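Local coordinates for protein FOKI restriction endonuclease (Planomicrobium okeanokoites, PDB 2FOK) that cuts double-stranded DNA as a type IIS restriction endonuclease, pairing a DNA-recognition region with a metal-dependent cleavage domain, at residues A320-I325 against F364-D369; V291-L296 against R309-L314. One frame throughout, in Å; residues are numbered along the deposited sequence.

Both contacts lie in and around the D3 region of FokI, whose sequence family belongs to the helix-turn-helix clan, and they follow one another along the chain. Contact 2 comes first: the loop 291-296, which leads into helix 303-319, folds back on the middle of that helix. The helix then runs out into strand 323-324, and contact 1 pairs this strand with 364-367 in a three-stranded antiparallel sheet. The centres are about 16 Å apart, and the two contacts touch where Leu367 CD1 packs on Leu314 CD2 at 4.2 Å. Contact 2 is buried, whereas contact 1 is a surface contact. Together they join loop, helix and sheet of what is probably a winged-helix unit, and Arg310 of contact 2 ties it to the recognition part.

Contact 1: residues A320-I325 against F364-D369; sequences AGSLKI and FYQLKD
Leu323 and Tyr365 form an antiparallel hydrogen-bonded pair, gripping each other twice: Leu323 N gives its proton to Tyr365 O at 2.8 Å, and Tyr365 N returns one to Leu323 O, the latter nearly straight at 174°.

Lys324 and Phe364 run side by side, and Lys324 CG and CD come against the CE1 corner of the Phe364 ring, CG 3.3 Å from CE1. Ser322 OG, turned anti to its own N (chi1 -166°), comes against Phe364 CB. The amide end of Gln366 reaches past Gly321 to Ser322, where Gln366 NE2 lies 3.4 Å from Ser322 CB. Beside Tyr365, Ile325 CD1 meets the hydroxyl end of the ring, 4.1 Å from Tyr365 CE1; both side chains also pack on helix 341-352. Beyond the Leu323-Tyr365 pair a water links the segments, hydrogen-bonded to Gly321 O, in the turn before the strand, at 2.6 Å and accepting from Leu367 N. Strand 364-367 is the middle one of three, with 358-361 along its other edge: a beta-hairpin joined by the short strand before helix 325-334, as in a winged helix-turn-helix fold.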
# COMPACT_ATOMS: atom_id res chain seq x y z
N ALA A 320 -10.92 26.89 -6.57
CA ALA A 320 -12.29 27.13 -6.12
C ALA A 320 -12.41 27.35 -4.62
O ALA A 320 -11.43 27.24 -3.87
CB ALA A 320 -13.17 25.97 -6.54
N GLY A 321 -13.63 27.68 -4.18
CA GLY A 321 -13.91 27.90 -2.77
C GLY A 321 -14.61 26.67 -2.18
O GLY A 321 -14.12 25.55 -2.35
N SER A 322 -15.73 26.88 -1.49
CA SER A 322 -16.50 25.78 -0.91
C SER A 322 -17.31 25.18 -2.07
O SER A 322 -17.96 25.91 -2.83
CB SER A 322 -17.43 26.29 0.19
OG SER A 322 -17.96 25.23 0.98
N LEU A 323 -17.28 23.86 -2.21
CA LEU A 323 -17.96 23.20 -3.32
C LEU A 323 -18.78 21.97 -2.91
O LEU A 323 -18.50 21.34 -1.89
CB LEU A 323 -16.92 22.77 -4.37
CG LEU A 323 -16.85 23.30 -5.80
CD1 LEU A 323 -17.10 24.79 -5.85
CD2 LEU A 323 -15.47 22.99 -6.36
N LYS A 324 -19.78 21.64 -3.72
CA LYS A 324 -20.61 20.46 -3.48
C LYS A 324 -20.12 19.38 -4.46
O LYS A 324 -19.83 19.68 -5.62
CB LYS A 324 -22.08 20.77 -3.73
CG LYS A 324 -22.90 21.05 -2.47
CD LYS A 324 -24.21 21.79 -2.76
CE LYS A 324 -24.09 22.72 -3.99
NZ LYS A 324 -25.40 23.20 -4.52
N ILE A 325 -20.03 18.14 -3.99
CA ILE A 325 -19.55 17.05 -4.84
C ILE A 325 -20.17 17.08 -6.23
O ILE A 325 -19.53 16.69 -7.20
CB ILE A 325 -19.84 15.67 -4.21
CG1 ILE A 325 -18.91 14.61 -4.82
CG2 ILE A 325 -21.29 15.27 -4.43
CD1 ILE A 325 -17.65 14.37 -4.02
N PHE A 364 -20.47 20.27 1.99
CA PHE A 364 -19.48 21.11 1.31
C PHE A 364 -18.02 20.81 1.60
O PHE A 364 -17.62 20.57 2.74
CB PHE A 364 -19.74 22.58 1.63
CG PHE A 364 -21.08 23.07 1.15
CD1 PHE A 364 -21.28 23.38 -0.20
CD2 PHE A 364 -22.14 23.23 2.04
CE1 PHE A 364 -22.52 23.83 -0.65
CE2 PHE A 364 -23.38 23.68 1.60
CZ PHE A 364 -23.57 23.98 0.25
N TYR A 365 -17.22 20.82 0.53
CA TYR A 365 -15.79 20.57 0.64
C TYR A 365 -15.06 21.89 0.37
O TYR A 365 -15.50 22.71 -0.43
CB TYR A 365 -15.34 19.55 -0.40
CG TYR A 365 -15.92 18.16 -0.25
CD1 TYR A 365 -17.23 17.88 -0.63
CD2 TYR A 365 -15.14 17.10 0.24
CE1 TYR A 365 -17.76 16.60 -0.53
CE2 TYR A 365 -15.66 15.81 0.34
CZ TYR A 365 -16.97 15.57 -0.05
OH TYR A 365 -17.51 14.30 0.06
N GLN A 366 -13.93 22.08 1.04
CA GLN A 366 -13.13 23.27 0.83
C GLN A 366 -11.68 23.02 1.18
O GLN A 366 -11.36 22.74 2.33
CB GLN A 366 -13.66 24.44 1.65
CG GLN A 366 -13.18 25.78 1.13
CD GLN A 366 -13.70 26.95 1.95
OE1 GLN A 366 -13.00 27.94 2.15
NE2 GLN A 366 -14.93 26.83 2.43
N LEU A 367 -10.80 23.11 0.18
CA LEU A 367 -9.37 22.91 0.43
C LEU A 367 -8.80 24.08 1.23
O LEU A 367 -9.04 25.24 0.89
CB LEU A 367 -8.62 22.78 -0.90
CG LEU A 367 -7.18 22.27 -0.78
CD1 LEU A 367 -7.06 20.91 -1.44
CD2 LEU A 367 -6.23 23.27 -1.42
N LYS A 368 -8.07 23.78 2.29
CA LYS A 368 -7.46 24.81 3.14
C LYS A 368 -6.01 24.43 3.32
O LYS A 368 -5.64 23.87 4.35
CB LYS A 368 -8.17 24.87 4.49
N ASP A 369 -5.18 24.76 2.34
CA ASP A 369 -3.77 24.38 2.38
C ASP A 369 -2.97 25.22 1.39
O ASP A 369 -3.51 26.13 0.76
CB ASP A 369 -3.71 22.89 2.00
CG ASP A 369 -2.42 22.22 2.43
OD1 ASP A 369 -1.37 22.89 2.51
OD2 ASP A 369 -2.48 20.99 2.67
O HOH W 1 -11.91 24.14 -2.60

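Contact 2: residues V291-L296 against R309-L314; sequences VYWEML and RRALIL
Leu296 meets helix 303-319 in two ways, through its side chain and through its carbonyl. This is a loop-on-helix contact: the segment leading into the first helix of the D3 region, which belongs to the helix-turn-helix clan, doubles back on that helix. Leu296 CD1 settles against the helix backbone, 3.6 Å from Ala311 N, and also touches the methyl of Ala311. That methyl is shared, because Trp293 brings the edge of its indole to it, with Trp293 CD1 3.9 Å from Ala311 CB. Trp293 CG stands anti to the backbone N (chi1 -175°), which carries the ring out toward the helix. One turn further on, Val291 CG1 and Leu314 CD1 meet tip to tip at 3.7 Å. The carbonyl is taken by Arg310, whose NH1 donates to Leu296 O at 3.0 Å.

The next shell fixes these groups. Trp293 NE1 is hydrogen-bonded to Thr308 OG1, and Arg307 makes a cation-pi contact with the indole. Leu314 also packs on Leu351 of helix 341-352. Arg310 is buried: NE forms a salt bridge to Asp347 of helix 341-352, which Arg309 also pairs with, and NH2 one to Glu189, in the range of recognition subdomain 2. With an alanine in place of Arg310, Glu189 would probably lose its partner, Asp347 would keep only Arg309 of these two arginines, and the Leu296 carbonyl would lose its donor. The Arg310 chain is extended from CG to NE, and it presents NH1 with an N-H...O angle of 156°, Leu296 O only 6° out of the guanidinium plane.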
# COMPACT_ATOMS: atom_id res chain seq x y z
N VAL A 291 3.29 18.34 -4.71
CA VAL A 291 2.44 17.23 -5.15
C VAL A 291 2.68 17.03 -6.64
O VAL A 291 2.72 18.00 -7.39
CB VAL A 291 0.93 17.54 -4.95
CG1 VAL A 291 0.07 16.45 -5.61
CG2 VAL A 291 0.60 17.65 -3.46
N TYR A 292 2.85 15.79 -7.06
CA TYR A 292 3.09 15.51 -8.47
C TYR A 292 2.20 14.37 -8.93
O TYR A 292 1.91 13.45 -8.19
CB TYR A 292 4.57 15.16 -8.71
CG TYR A 292 5.32 14.82 -7.44
CD1 TYR A 292 5.87 15.82 -6.64
CD2 TYR A 292 5.38 13.50 -6.98
CE1 TYR A 292 6.46 15.53 -5.41
CE2 TYR A 292 5.97 13.19 -5.75
CZ TYR A 292 6.50 14.21 -4.97
OH TYR A 292 7.06 13.91 -3.75
N TRP A 293 1.77 14.48 -10.19
CA TRP A 293 0.92 13.52 -10.87
C TRP A 293 1.35 12.07 -10.62
O TRP A 293 0.52 11.18 -10.53
CB TRP A 293 0.99 13.84 -12.37
CG TRP A 293 0.09 13.04 -13.25
CD1 TRP A 293 -1.24 13.22 -13.46
CD2 TRP A 293 0.49 11.97 -14.11
NE1 TRP A 293 -1.70 12.35 -14.40
CE2 TRP A 293 -0.66 11.56 -14.82
CE3 TRP A 293 1.71 11.32 -14.36
CZ2 TRP A 293 -0.63 10.53 -15.77
CZ3 TRP A 293 1.74 10.29 -15.30
CH2 TRP A 293 0.57 9.91 -15.99
N GLU A 294 2.66 11.86 -10.52
CA GLU A 294 3.22 10.52 -10.31
C GLU A 294 3.06 9.96 -8.91
O GLU A 294 3.46 8.84 -8.64
CB GLU A 294 4.71 10.50 -10.66
CG GLU A 294 5.02 10.51 -12.13
CD GLU A 294 5.15 11.91 -12.68
OE1 GLU A 294 4.74 12.88 -12.00
OE2 GLU A 294 5.67 12.05 -13.81
N MET A 295 2.48 10.74 -8.00
CA MET A 295 2.31 10.26 -6.64
C MET A 295 0.87 9.92 -6.31
O MET A 295 0.58 9.34 -5.26
CB MET A 295 2.85 11.30 -5.64
CG MET A 295 1.94 12.49 -5.36
SD MET A 295 2.35 13.30 -3.77
CE MET A 295 0.76 13.31 -2.96
N LEU A 296 -0.04 10.25 -7.22
CA LEU A 296 -1.46 10.03 -7.01
C LEU A 296 -1.94 8.60 -7.31
O LEU A 296 -3.13 8.33 -7.26
CB LEU A 296 -2.27 11.05 -7.84
CG LEU A 296 -1.76 12.50 -7.78
CD1 LEU A 296 -2.61 13.41 -8.66
CD2 LEU A 296 -1.79 12.99 -6.35
N ARG A 309 -7.34 11.89 -13.23
CA ARG A 309 -8.61 12.15 -12.56
C ARG A 309 -8.40 12.77 -11.18
O ARG A 309 -9.05 13.75 -10.83
CB ARG A 309 -9.39 10.83 -12.45
CG ARG A 309 -10.88 10.99 -12.19
CD ARG A 309 -11.33 9.96 -11.16
NE ARG A 309 -11.66 8.67 -11.77
CZ ARG A 309 -11.31 7.48 -11.30
NH1 ARG A 309 -10.59 7.36 -10.20
NH2 ARG A 309 -11.69 6.39 -11.95
N ARG A 310 -7.50 12.19 -10.39
CA ARG A 310 -7.24 12.74 -9.07
C ARG A 310 -6.52 14.09 -9.19
O ARG A 310 -6.71 14.97 -8.35
CB ARG A 310 -6.41 11.76 -8.24
CG ARG A 310 -7.25 10.62 -7.68
CD ARG A 310 -6.41 9.43 -7.21
NE ARG A 310 -7.27 8.32 -6.81
CZ ARG A 310 -6.86 7.07 -6.65
NH1 ARG A 310 -5.59 6.75 -6.85
NH2 ARG A 310 -7.73 6.12 -6.33
N ALA A 311 -5.71 14.26 -10.23
CA ALA A 311 -4.98 15.51 -10.44
C ALA A 311 -5.94 16.66 -10.74
O ALA A 311 -5.80 17.76 -10.20
CB ALA A 311 -3.99 15.36 -11.60
N LEU A 312 -6.90 16.39 -11.60
CA LEU A 312 -7.90 17.37 -11.98
C LEU A 312 -8.86 17.71 -10.83
O LEU A 312 -9.42 18.80 -10.80
CB LEU A 312 -8.68 16.85 -13.18
CG LEU A 312 -7.83 16.82 -14.45
CD1 LEU A 312 -8.59 16.18 -15.59
CD2 LEU A 312 -7.40 18.25 -14.78
N ILE A 313 -9.06 16.79 -9.89
CA ILE A 313 -9.94 17.11 -8.77
C ILE A 313 -9.18 18.04 -7.83
O ILE A 313 -9.76 18.95 -7.24
CB ILE A 313 -10.40 15.86 -7.99
CG1 ILE A 313 -11.14 14.88 -8.91
CG2 ILE A 313 -11.35 16.27 -6.89
CD1 ILE A 313 -11.20 13.45 -8.37
N LEU A 314 -7.88 17.80 -7.68
CA LEU A 314 -7.05 18.65 -6.83
C LEU A 314 -7.14 20.08 -7.35
O LEU A 314 -7.36 21.02 -6.59
CB LEU A 314 -5.59 18.18 -6.89
CG LEU A 314 -4.79 17.96 -5.60
CD1 LEU A 314 -3.32 17.82 -5.95
CD2 LEU A 314 -5.01 19.09 -4.62